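Local coordinates for protein pyroglutamyl-peptidase I (Fervidobacterium islandicum, PDB 6LTQ) that probably cleaves N-terminal pyroglutamyl residues from peptides as a peptidase of a thermophilic, keratin-degrading bacterium, at residues 97-101 with 112-118; 121-127 with 160-165; 89-95 with 145-151; 31-37 with 80-84. All coordinates share one frame; numbering follows the deposited sequence.

Interaction 1 (97-101 with 112-118); sequences INLLD and KEDVSII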
# COMPACT_ATOMS: atom_id res chain seq x y z
N ILE D 97 -6.46 -13.56 -19.21
CA ILE D 97 -5.31 -13.89 -20.04
C ILE D 97 -5.12 -15.40 -20.11
O ILE D 97 -5.50 -16.16 -19.22
CB ILE D 97 -4.02 -13.21 -19.54
CG1 ILE D 97 -3.66 -13.73 -18.15
CG2 ILE D 97 -4.20 -11.69 -19.52
CD1 ILE D 97 -2.18 -13.53 -17.83
N ASN D 98 -4.47 -15.83 -21.19
CA ASN D 98 -4.31 -17.25 -21.52
C ASN D 98 -3.09 -17.84 -20.81
O ASN D 98 -2.11 -18.26 -21.43
CB ASN D 98 -4.21 -17.41 -23.03
CG ASN D 98 -4.27 -18.87 -23.47
OD1 ASN D 98 -4.61 -19.76 -22.68
ND2 ASN D 98 -3.92 -19.11 -24.72
N LEU D 99 -3.16 -17.90 -19.48
CA LEU D 99 -1.98 -18.30 -18.72
C LEU D 99 -2.37 -18.84 -17.35
O LEU D 99 -3.14 -18.19 -16.63
CB LEU D 99 -1.02 -17.11 -18.53
CG LEU D 99 0.38 -17.53 -18.09
CD1 LEU D 99 1.06 -18.25 -19.24
CD2 LEU D 99 1.21 -16.32 -17.63
N LEU D 100 -1.81 -19.98 -16.98
CA LEU D 100 -1.79 -20.46 -15.61
C LEU D 100 -0.39 -20.27 -15.05
O LEU D 100 0.58 -20.82 -15.59
CB LEU D 100 -2.19 -21.93 -15.52
CG LEU D 100 -3.42 -22.32 -16.33
CD1 LEU D 100 -3.51 -23.85 -16.43
CD2 LEU D 100 -4.67 -21.77 -15.70
N ASP D 101 -0.28 -19.54 -13.95
CA ASP D 101 1.04 -19.29 -13.38
C ASP D 101 0.90 -18.90 -11.92
O ASP D 101 0.43 -17.80 -11.61
CB ASP D 101 1.75 -18.19 -14.15
CG ASP D 101 3.22 -18.13 -13.83
OD1 ASP D 101 3.89 -19.16 -14.02
OD2 ASP D 101 3.70 -17.08 -13.35
N LYS D 112 0.97 -24.86 -11.29
CA LYS D 112 1.08 -24.58 -12.72
C LYS D 112 1.97 -23.37 -12.89
O LYS D 112 1.82 -22.37 -12.17
CB LYS D 112 -0.29 -24.30 -13.36
CG LYS D 112 -1.20 -25.51 -13.59
CD LYS D 112 -0.46 -26.70 -14.17
CE LYS D 112 -1.43 -27.65 -14.87
NZ LYS D 112 -1.29 -29.05 -14.38
N GLU D 113 2.94 -23.45 -13.79
CA GLU D 113 3.84 -22.33 -14.02
C GLU D 113 3.98 -22.13 -15.52
O GLU D 113 4.53 -22.99 -16.22
CB GLU D 113 5.20 -22.55 -13.35
CG GLU D 113 5.25 -22.09 -11.88
CD GLU D 113 5.28 -20.57 -11.70
OE1 GLU D 113 6.39 -19.99 -11.72
OE2 GLU D 113 4.21 -19.96 -11.49
N ASP D 114 3.42 -21.03 -16.01
CA ASP D 114 3.54 -20.60 -17.41
C ASP D 114 2.93 -21.60 -18.38
O ASP D 114 3.53 -21.98 -19.38
CB ASP D 114 4.99 -20.30 -17.76
CG ASP D 114 5.36 -18.86 -17.52
OD1 ASP D 114 6.55 -18.52 -17.66
OD2 ASP D 114 4.45 -18.06 -17.17
N VAL D 115 1.69 -21.98 -18.12
CA VAL D 115 0.96 -22.93 -18.95
C VAL D 115 -0.16 -22.18 -19.64
O VAL D 115 -0.91 -21.45 -19.00
CB VAL D 115 0.40 -24.08 -18.10
CG1 VAL D 115 -0.28 -25.13 -18.97
CG2 VAL D 115 1.49 -24.70 -17.25
N SER D 116 -0.28 -22.38 -20.95
CA SER D 116 -1.44 -21.85 -21.66
C SER D 116 -2.69 -22.53 -21.14
O SER D 116 -2.67 -23.69 -20.71
CB SER D 116 -1.32 -22.09 -23.16
OG SER D 116 -0.40 -21.21 -23.76
N ILE D 117 -3.80 -21.79 -21.14
CA ILE D 117 -5.09 -22.38 -20.84
C ILE D 117 -5.63 -23.11 -22.06
O ILE D 117 -5.98 -24.30 -22.00
CB ILE D 117 -6.08 -21.30 -20.36
CG1 ILE D 117 -5.58 -20.66 -19.07
CG2 ILE D 117 -7.48 -21.88 -20.20
CD1 ILE D 117 -6.42 -19.46 -18.63
N ILE D 118 -5.69 -22.41 -23.19
CA ILE D 118 -6.15 -22.95 -24.47
C ILE D 118 -5.00 -22.82 -25.45
O ILE D 118 -4.64 -21.70 -25.83
CB ILE D 118 -7.39 -22.22 -24.98
CG1 ILE D 118 -8.56 -22.45 -24.03
CG2 ILE D 118 -7.69 -22.60 -26.44
CD1 ILE D 118 -8.87 -23.90 -23.78
O HOH W 1 -0.69 -18.50 -23.61
O HOH W 2 4.53 -17.69 -10.76

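Interaction 2 (121-127 with 160-165); sequences GPDAYMT and YYYSLH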
# COMPACT_ATOMS: atom_id res chain seq x y z
N GLY D 121 -5.06 -20.40 -28.28
CA GLY D 121 -6.09 -19.42 -28.06
C GLY D 121 -5.46 -18.04 -28.07
O GLY D 121 -4.23 -17.91 -28.01
N PRO D 122 -6.26 -16.99 -28.19
CA PRO D 122 -5.70 -15.64 -28.12
C PRO D 122 -4.99 -15.42 -26.78
O PRO D 122 -5.24 -16.10 -25.79
CB PRO D 122 -6.92 -14.73 -28.26
CG PRO D 122 -8.01 -15.62 -28.81
CD PRO D 122 -7.73 -16.99 -28.29
N ASP D 123 -4.06 -14.46 -26.78
CA ASP D 123 -3.30 -14.17 -25.56
C ASP D 123 -4.21 -13.70 -24.42
O ASP D 123 -3.93 -13.99 -23.24
CB ASP D 123 -2.23 -13.11 -25.86
CG ASP D 123 -1.07 -13.67 -26.66
OD1 ASP D 123 -0.97 -14.90 -26.79
OD2 ASP D 123 -0.24 -12.88 -27.16
N ALA D 124 -5.29 -13.01 -24.74
CA ALA D 124 -6.21 -12.54 -23.71
C ALA D 124 -7.54 -12.19 -24.36
O ALA D 124 -7.63 -11.98 -25.57
CB ALA D 124 -5.66 -11.33 -22.95
N TYR D 125 -8.57 -12.12 -23.52
CA TYR D 125 -9.86 -11.57 -23.90
C TYR D 125 -10.21 -10.42 -22.96
O TYR D 125 -9.89 -10.45 -21.78
CB TYR D 125 -10.99 -12.62 -23.82
CG TYR D 125 -10.96 -13.68 -24.89
CD1 TYR D 125 -11.59 -13.48 -26.10
CD2 TYR D 125 -10.29 -14.88 -24.69
CE1 TYR D 125 -11.56 -14.45 -27.09
CE2 TYR D 125 -10.26 -15.86 -25.67
CZ TYR D 125 -10.90 -15.63 -26.87
OH TYR D 125 -10.88 -16.60 -27.86
N MET D 126 -10.89 -9.42 -23.50
CA MET D 126 -11.56 -8.46 -22.64
C MET D 126 -13.04 -8.77 -22.63
O MET D 126 -13.58 -9.24 -23.63
CB MET D 126 -11.33 -7.02 -23.12
CG MET D 126 -9.97 -6.46 -22.71
SD MET D 126 -9.73 -4.74 -23.21
CE MET D 126 -9.32 -4.95 -24.96
N THR D 127 -13.70 -8.51 -21.49
CA THR D 127 -15.15 -8.63 -21.44
C THR D 127 -15.79 -7.65 -22.41
O THR D 127 -15.26 -6.57 -22.71
CB THR D 127 -15.72 -8.36 -20.03
OG1 THR D 127 -17.14 -8.58 -20.04
CG2 THR D 127 -15.47 -6.91 -19.61
N TYR D 160 -12.34 -17.32 -15.93
CA TYR D 160 -12.73 -16.15 -16.71
C TYR D 160 -12.32 -16.32 -18.17
O TYR D 160 -13.12 -16.07 -19.08
CB TYR D 160 -12.08 -14.88 -16.12
CG TYR D 160 -12.71 -13.57 -16.53
CD1 TYR D 160 -13.95 -13.52 -17.12
CD2 TYR D 160 -12.04 -12.35 -16.27
CE1 TYR D 160 -14.53 -12.31 -17.48
CE2 TYR D 160 -12.61 -11.14 -16.62
CZ TYR D 160 -13.85 -11.11 -17.22
OH TYR D 160 -14.40 -9.90 -17.55
N TYR D 161 -11.07 -16.71 -18.40
CA TYR D 161 -10.61 -16.89 -19.78
C TYR D 161 -11.40 -18.00 -20.46
O TYR D 161 -11.83 -17.85 -21.62
CB TYR D 161 -9.12 -17.20 -19.81
CG TYR D 161 -8.57 -17.35 -21.23
CD1 TYR D 161 -8.58 -18.58 -21.87
CD2 TYR D 161 -8.05 -16.25 -21.91
CE1 TYR D 161 -8.11 -18.73 -23.16
CE2 TYR D 161 -7.55 -16.39 -23.20
CZ TYR D 161 -7.58 -17.63 -23.82
OH TYR D 161 -7.09 -17.77 -25.13
N TYR D 162 -11.64 -19.09 -19.74
CA TYR D 162 -12.41 -20.20 -20.31
C TYR D 162 -13.76 -19.72 -20.82
O TYR D 162 -14.15 -20.01 -21.95
CB TYR D 162 -12.57 -21.32 -19.28
CG TYR D 162 -13.19 -22.57 -19.90
CD1 TYR D 162 -14.57 -22.71 -19.98
CD2 TYR D 162 -12.39 -23.57 -20.43
CE1 TYR D 162 -15.13 -23.84 -20.56
CE2 TYR D 162 -12.93 -24.69 -21.01
CZ TYR D 162 -14.30 -24.82 -21.07
OH TYR D 162 -14.83 -25.95 -21.65
N SER D 163 -14.49 -18.94 -20.00
CA SER D 163 -15.81 -18.49 -20.41
C SER D 163 -15.76 -17.50 -21.56
O SER D 163 -16.58 -17.57 -22.48
CB SER D 163 -16.58 -17.87 -19.22
OG SER D 163 -16.94 -18.86 -18.27
N LEU D 164 -14.81 -16.55 -21.53
CA LEU D 164 -14.75 -15.60 -22.64
C LEU D 164 -14.29 -16.29 -23.93
O LEU D 164 -14.75 -15.92 -25.02
CB LEU D 164 -13.84 -14.41 -22.28
CG LEU D 164 -14.44 -13.37 -21.30
CD1 LEU D 164 -13.36 -12.35 -20.82
CD2 LEU D 164 -15.58 -12.61 -21.91
N HIS D 165 -13.40 -17.27 -23.83
CA HIS D 165 -12.99 -18.02 -25.01
C HIS D 165 -14.12 -18.88 -25.55
O HIS D 165 -14.40 -18.88 -26.76
CB HIS D 165 -11.78 -18.89 -24.71
CG HIS D 165 -11.32 -19.70 -25.88
ND1 HIS D 165 -10.98 -19.12 -27.09
CD2 HIS D 165 -11.15 -21.03 -26.04
CE1 HIS D 165 -10.61 -20.06 -27.94
NE2 HIS D 165 -10.71 -21.24 -27.33

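Interaction 3 (89-95 with 145-151); sequences GIRLERV and AFVSYTA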
# COMPACT_ATOMS: atom_id res chain seq x y z
N GLY D 89 -12.33 -2.92 -2.49
CA GLY D 89 -13.63 -2.62 -3.06
C GLY D 89 -14.08 -3.69 -4.04
O GLY D 89 -13.38 -4.68 -4.26
N ILE D 90 -15.26 -3.48 -4.62
CA ILE D 90 -15.73 -4.40 -5.65
C ILE D 90 -14.82 -4.26 -6.87
O ILE D 90 -14.73 -3.19 -7.47
CB ILE D 90 -17.20 -4.13 -6.00
CG1 ILE D 90 -18.09 -4.22 -4.74
CG2 ILE D 90 -17.66 -5.07 -7.08
CD1 ILE D 90 -18.06 -5.56 -4.00
N ARG D 91 -14.12 -5.33 -7.21
CA ARG D 91 -13.04 -5.27 -8.20
C ARG D 91 -13.52 -5.94 -9.50
O ARG D 91 -13.50 -7.17 -9.64
CB ARG D 91 -11.79 -5.93 -7.64
CG ARG D 91 -10.62 -5.99 -8.59
CD ARG D 91 -9.37 -6.43 -7.85
NE ARG D 91 -8.46 -7.19 -8.70
CZ ARG D 91 -7.25 -7.57 -8.32
NH1 ARG D 91 -6.49 -8.27 -9.16
NH2 ARG D 91 -6.79 -7.24 -7.11
N LEU D 92 -13.95 -5.11 -10.44
CA LEU D 92 -14.50 -5.58 -11.70
C LEU D 92 -13.35 -5.85 -12.67
O LEU D 92 -12.59 -4.93 -13.02
CB LEU D 92 -15.46 -4.53 -12.27
CG LEU D 92 -16.47 -4.10 -11.20
CD1 LEU D 92 -17.06 -2.78 -11.56
CD2 LEU D 92 -17.59 -5.15 -11.04
N GLU D 93 -13.24 -7.09 -13.12
CA GLU D 93 -12.11 -7.53 -13.93
C GLU D 93 -12.43 -7.41 -15.41
O GLU D 93 -13.39 -8.01 -15.91
CB GLU D 93 -11.73 -8.96 -13.57
CG GLU D 93 -11.28 -9.12 -12.12
CD GLU D 93 -9.92 -8.49 -11.82
OE1 GLU D 93 -9.28 -7.90 -12.74
OE2 GLU D 93 -9.46 -8.62 -10.67
N ARG D 94 -11.60 -6.66 -16.14
CA ARG D 94 -11.85 -6.44 -17.55
C ARG D 94 -11.11 -7.41 -18.45
O ARG D 94 -11.50 -7.57 -19.61
CB ARG D 94 -11.46 -5.00 -17.93
CG ARG D 94 -12.00 -4.54 -19.26
CD ARG D 94 -11.88 -3.06 -19.43
NE ARG D 94 -12.66 -2.59 -20.57
CZ ARG D 94 -12.84 -1.31 -20.88
NH1 ARG D 94 -12.30 -0.35 -20.14
NH2 ARG D 94 -13.59 -0.99 -21.94
N VAL D 95 -10.03 -8.03 -17.96
CA VAL D 95 -9.09 -8.77 -18.81
C VAL D 95 -8.90 -10.17 -18.26
O VAL D 95 -8.61 -10.34 -17.07
CB VAL D 95 -7.71 -8.07 -18.87
CG1 VAL D 95 -6.71 -8.92 -19.66
CG2 VAL D 95 -7.84 -6.69 -19.48
N ALA D 145 -16.00 0.61 -5.75
CA ALA D 145 -15.90 -0.30 -6.88
C ALA D 145 -14.94 0.30 -7.88
O ALA D 145 -14.82 1.53 -7.98
CB ALA D 145 -17.27 -0.56 -7.54
N PHE D 146 -14.24 -0.56 -8.60
CA PHE D 146 -13.29 -0.04 -9.58
C PHE D 146 -13.00 -1.12 -10.61
O PHE D 146 -13.31 -2.30 -10.42
CB PHE D 146 -11.99 0.44 -8.90
CG PHE D 146 -11.42 -0.54 -7.92
CD1 PHE D 146 -10.54 -1.54 -8.34
CD2 PHE D 146 -11.77 -0.48 -6.57
CE1 PHE D 146 -10.00 -2.45 -7.42
CE2 PHE D 146 -11.25 -1.41 -5.65
CZ PHE D 146 -10.36 -2.38 -6.07
N VAL D 147 -12.38 -0.70 -11.70
CA VAL D 147 -12.06 -1.60 -12.80
C VAL D 147 -10.61 -2.04 -12.67
O VAL D 147 -9.71 -1.20 -12.50
CB VAL D 147 -12.33 -0.94 -14.16
CG1 VAL D 147 -11.86 -1.85 -15.29
CG2 VAL D 147 -13.82 -0.62 -14.29
N SER D 148 -10.38 -3.34 -12.79
CA SER D 148 -9.07 -3.94 -12.71
C SER D 148 -8.71 -4.54 -14.07
O SER D 148 -9.59 -4.97 -14.83
CB SER D 148 -9.04 -5.04 -11.63
OG SER D 148 -7.92 -5.91 -11.79
N TYR D 149 -7.41 -4.56 -14.37
CA TYR D 149 -6.93 -5.09 -15.65
C TYR D 149 -6.08 -6.33 -15.49
O TYR D 149 -5.51 -6.81 -16.48
CB TYR D 149 -6.17 -4.00 -16.42
CG TYR D 149 -7.12 -2.96 -16.92
CD1 TYR D 149 -7.63 -1.99 -16.08
CD2 TYR D 149 -7.56 -2.99 -18.24
CE1 TYR D 149 -8.56 -1.03 -16.57
CE2 TYR D 149 -8.46 -2.09 -18.72
CZ TYR D 149 -8.96 -1.11 -17.89
OH TYR D 149 -9.87 -0.20 -18.40
N THR D 150 -5.98 -6.89 -14.29
CA THR D 150 -5.41 -8.22 -14.14
C THR D 150 -6.18 -8.95 -13.06
O THR D 150 -6.33 -8.45 -11.93
CB THR D 150 -3.91 -8.18 -13.81
OG1 THR D 150 -3.50 -9.50 -13.45
CG2 THR D 150 -3.60 -7.24 -12.66
N ALA D 151 -6.70 -10.13 -13.41
CA ALA D 151 -7.39 -11.00 -12.47
C ALA D 151 -6.47 -12.08 -11.92
O ALA D 151 -6.94 -13.11 -11.41
CB ALA D 151 -8.63 -11.61 -13.15
O HOH W 3 -6.38 -11.35 -15.96

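Interaction 4 (31-37 with 80-84); sequences NPSMRIV and HLGQA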
# COMPACT_ATOMS: atom_id res chain seq x y z
N ASN D 31 -15.14 -18.54 1.87
CA ASN D 31 -14.84 -17.80 0.65
C ASN D 31 -16.02 -16.86 0.40
O ASN D 31 -17.16 -17.33 0.28
CB ASN D 31 -14.61 -18.74 -0.52
CG ASN D 31 -14.10 -18.02 -1.77
OD1 ASN D 31 -14.55 -16.91 -2.09
ND2 ASN D 31 -13.20 -18.68 -2.52
N PRO D 32 -15.79 -15.54 0.32
CA PRO D 32 -16.92 -14.63 0.10
C PRO D 32 -17.73 -14.94 -1.15
O PRO D 32 -18.94 -14.70 -1.16
CB PRO D 32 -16.25 -13.24 0.02
CG PRO D 32 -14.84 -13.53 -0.40
CD PRO D 32 -14.50 -14.83 0.30
N SER D 33 -17.08 -15.38 -2.24
CA SER D 33 -17.85 -15.74 -3.43
C SER D 33 -18.85 -16.86 -3.14
O SER D 33 -20.01 -16.79 -3.56
CB SER D 33 -16.92 -16.09 -4.60
OG SER D 33 -16.09 -17.20 -4.33
N MET D 34 -18.41 -17.91 -2.45
CA MET D 34 -19.32 -19.01 -2.11
C MET D 34 -20.47 -18.52 -1.23
O MET D 34 -21.63 -18.85 -1.47
CB MET D 34 -18.53 -20.13 -1.42
CG MET D 34 -19.32 -21.43 -1.03
SD MET D 34 -18.12 -22.63 -0.40
CE MET D 34 -19.24 -23.83 0.33
N ARG D 35 -20.16 -17.70 -0.21
CA ARG D 35 -21.22 -17.23 0.68
C ARG D 35 -22.26 -16.38 -0.05
O ARG D 35 -23.46 -16.53 0.20
CB ARG D 35 -20.64 -16.43 1.84
CG ARG D 35 -19.70 -17.20 2.70
CD ARG D 35 -20.44 -17.96 3.78
NE ARG D 35 -21.27 -17.07 4.60
CZ ARG D 35 -20.87 -16.53 5.74
NH1 ARG D 35 -21.69 -15.74 6.42
NH2 ARG D 35 -19.65 -16.78 6.20
N ILE D 36 -21.82 -15.49 -0.95
CA ILE D 36 -22.77 -14.66 -1.69
C ILE D 36 -23.65 -15.52 -2.58
O ILE D 36 -24.86 -15.27 -2.73
CB ILE D 36 -22.04 -13.59 -2.53
CG1 ILE D 36 -21.31 -12.58 -1.66
CG2 ILE D 36 -23.04 -12.85 -3.46
CD1 ILE D 36 -20.51 -11.58 -2.52
N VAL D 37 -23.05 -16.51 -3.25
CA VAL D 37 -23.82 -17.37 -4.14
C VAL D 37 -24.89 -18.11 -3.34
O VAL D 37 -26.06 -18.17 -3.74
CB VAL D 37 -22.89 -18.34 -4.89
CG1 VAL D 37 -23.71 -19.44 -5.57
CG2 VAL D 37 -22.04 -17.60 -5.94
N HIS D 80 -19.02 -14.41 -12.81
CA HIS D 80 -18.12 -15.19 -11.99
C HIS D 80 -17.67 -14.35 -10.80
O HIS D 80 -17.17 -13.23 -10.98
CB HIS D 80 -16.90 -15.65 -12.78
CG HIS D 80 -17.21 -16.56 -13.91
ND1 HIS D 80 -17.82 -17.79 -13.74
CD2 HIS D 80 -16.98 -16.44 -15.24
CE1 HIS D 80 -17.95 -18.38 -14.92
NE2 HIS D 80 -17.45 -17.58 -15.84
N LEU D 81 -17.81 -14.90 -9.60
CA LEU D 81 -17.34 -14.26 -8.38
C LEU D 81 -16.12 -14.97 -7.84
O LEU D 81 -16.02 -16.20 -7.91
CB LEU D 81 -18.42 -14.23 -7.29
CG LEU D 81 -19.79 -13.67 -7.66
CD1 LEU D 81 -20.71 -13.69 -6.42
CD2 LEU D 81 -19.70 -12.26 -8.28
N GLY D 82 -15.20 -14.20 -7.27
CA GLY D 82 -14.03 -14.80 -6.66
C GLY D 82 -13.49 -13.91 -5.56
O GLY D 82 -13.80 -12.72 -5.49
N GLN D 83 -12.68 -14.52 -4.70
CA GLN D 83 -12.04 -13.82 -3.59
C GLN D 83 -10.76 -13.15 -4.07
O GLN D 83 -9.94 -13.78 -4.73
CB GLN D 83 -11.75 -14.81 -2.45
CG GLN D 83 -10.95 -14.24 -1.31
CD GLN D 83 -10.48 -15.32 -0.36
OE1 GLN D 83 -11.28 -15.87 0.41
NE2 GLN D 83 -9.20 -15.65 -0.43
N ALA D 84 -10.59 -11.87 -3.74
CA ALA D 84 -9.34 -11.15 -4.01
C ALA D 84 -8.86 -10.58 -2.69
O ALA D 84 -9.05 -9.39 -2.43
CB ALA D 84 -9.52 -10.04 -5.08
O HOH W 4 -11.98 -17.41 -5.08

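Interaction 1 (97-101 with 112-118)
Asn98 OD1 receives two backbone N-H groups, from Ile117 N at 2.7 Å and from Ile118 N at 2.9 Å, while Asn98 ND2 donates back to Ile118 O at 2.9 Å. The carboxamide is thus gripped by three bonds at one end of a loop-to-loop contact whose middle is a single antiparallel bridge with a G1 beta bulge. Of the two bonds received, that from Ile118 N is the straighter, 165° at the hydrogen against 130°. With an alanine at Asn98, the N-H groups of Ile117 and Ile118 would probably be left without their shared acceptor and residues 117-118 less firmly tied to the inverse gamma turn centred here.

In the bulge, Asp114 and Val115 both face Leu100; Leu100 N gives to Val115 O at 2.7 Å and Val115 N returns the bond to Leu100 O. The Leu100 side chain crosses Ile117 at about a right angle, CD2 meeting CG1 at 3.7 Å. Asp101 and Asp114 lie side by side, and their like charges are probably balanced by salt bridges to Lys132 and Arg94 of the second subunit, respectively. On the Asn98 side of the Leu100-Val115 bridge, a water donates to Asn98 O at 2.6 Å and is hydrogen-bonded to Ser116 OG.

Interaction 2 (121-127 with 160-165)
Strand 124-126 passes the helical turns 160-165 with 8.5 Å between the axes and 74° between their directions, so the strand runs steeply across the helix. The CA atoms come nearest at Tyr125 and Leu164, 6.5 Å apart. Tyr125 points its side chain at the helix and carries much of the contact: CB rests on Leu164 CB at 3.7 Å, and the two side chains slide past each other in opposite directions. Leu164 O and His165 N lie over one face of the Tyr125 ring. Tyr161 CE2 lies at the edge of that ring, 3.5 Å from Tyr125 CD2; the two rings are set obliquely, their planes 57° apart.

Together Tyr125, Tyr161 and His165 form an aromatic cluster that seats helix 158-170 against the short strand 124-126, which pairs antiparallel with strand 90-97; Cys156, present as cysteinesulfonic acid, lies just before this helix. The polar tips are paired. Tyr125 OH and His165 ND1 share a hydrogen bond of 2.6 Å at the rim of the imidazole. Tyr161, with CG anti to its own N (chi1 -178°), reaches the loop before the strand, where OH donates to Pro122 O at 2.6 Å in the carbonyl plane, on a lone pair. At the other end of the strand, Tyr160 OH lies 3.2 Å from Thr127 CB and is hydrogen-bonded to Glu93 O.

Interaction 3 (89-95 with 145-151)
Two torsions bring the polar groups of this strand pair together: Ser148 carries OG anti to the backbone N (chi1 163°), and Glu93 is bent at chi2 (-70°), which folds its carboxylate over toward the neighbouring strand. Ser148 OG then donates to Glu93 OE1 at 2.6 Å, meeting it on the syn side but well out of the carboxylate plane. The other oxygen, Glu93 OE2, takes Arg91 NE at 2.6 Å in a salt bridge along the same strand. Arg91 NH1 crosses to Thr150 O at 2.8 Å, in that carbonyl's plane, so the guanidinium is held by its own strand and by the loop that follows strand 145-148.

Strands 90-93 and 145-148 are parallel, their axes approaching to 4.5 Å with 30° between their directions, and Ile90, Arg91, Leu92 and Glu93 are in register with Ala145 to Ser148. The ladder Phe146 N to Ile90 O, Leu92 N to Phe146 O and Ser148 N to Leu92 O continues with Arg94 N to Ser148 O, past the paired residues. The Phe146 ring lies on the same side of the sheet as Arg91, its CE1 3.8 Å from Arg91 CG. Farther along, Arg94 runs beside Tyr149, and Arg94 NH1 donates to Tyr149 OH at 3.0 Å, while Arg94 NH2 forms a salt bridge with Asp114 of the second subunit.

Ile90 and Leu92 face helix 131-140, touching Leu138 and Ala135; in the mixed sheet of the chain, strand 175-181 pairs antiparallel with strand 90-97, and from it His180 ND1 hydrogen-bonds Glu93 OE2.

Interaction 4 (31-37 with 80-84)
Leu81, Gln83 and Ser33 bury the most surface here. Leu81 turns its side chain to the helix, where CD1 meets Ile36 CG2 at 3.9 Å, the two side chains crossing at about a right angle; Val37 CG2 borders the same methyl. Ser33 comes in beside it, with CB 3.4 Å from Leu81 O. Gln83 lies across Pro32, its OE1 3.4 Å from Pro32 CD, while OE1 takes its hydrogen bond from Gln187 NE2.

No direct hydrogen bond links the segments; a water accepts from Asn31 ND2 at 3.1 Å and from Gln83 N at 3.0 Å. Within the helix end, Asn31 OD1 accepts from Ser33 N at 3.0 Å, the N-cap bond, and from Ser33 OG at 2.7 Å, both from one face of the carbonyl plane. Ser33 OG sits between N and the carbonyl carbon (chi1 61°), which lets it reach back; it is also hydrogen-bonded to Phe22 N. A glycine in place of Asn31 would probably leave Ser33 N without its cap and the Ser33 hydroxyl with Phe22 N but no Asn31 acceptor.

The axes of helix 32-37 and strand 80-83 approach to 7.0 Å, with 137° between their N-to-C directions: a capped helix laid on the sheet, as expected of the beta-alpha-beta crossover between parallel strands 15-22 and 48-55.

How the interactions relate
From the N terminus, interaction 4 closes first: the chain runs from the N-terminal turns of helix 32-40 through strand 48-55 and helix 59-72, and returns on strand 77-83. Interaction 3 opens next at 89-95 and closes only at 145-151. Interaction 1 opens and closes within that span, joining two parts of the loop between strands 90-97 and 124-126. Interaction 2 starts inside it too, at 121-127, but closes later on helix 158-170, so interactions 2 and 3 cross. Asn98 N to Asp123 O ties interaction 1 to 2, Thr127 N to Arg94 O ties 2 to 3, and Ser163 OG to His80 NE2 joins 2 to 4. Interactions 1, 2 and 3 also touch the second subunit.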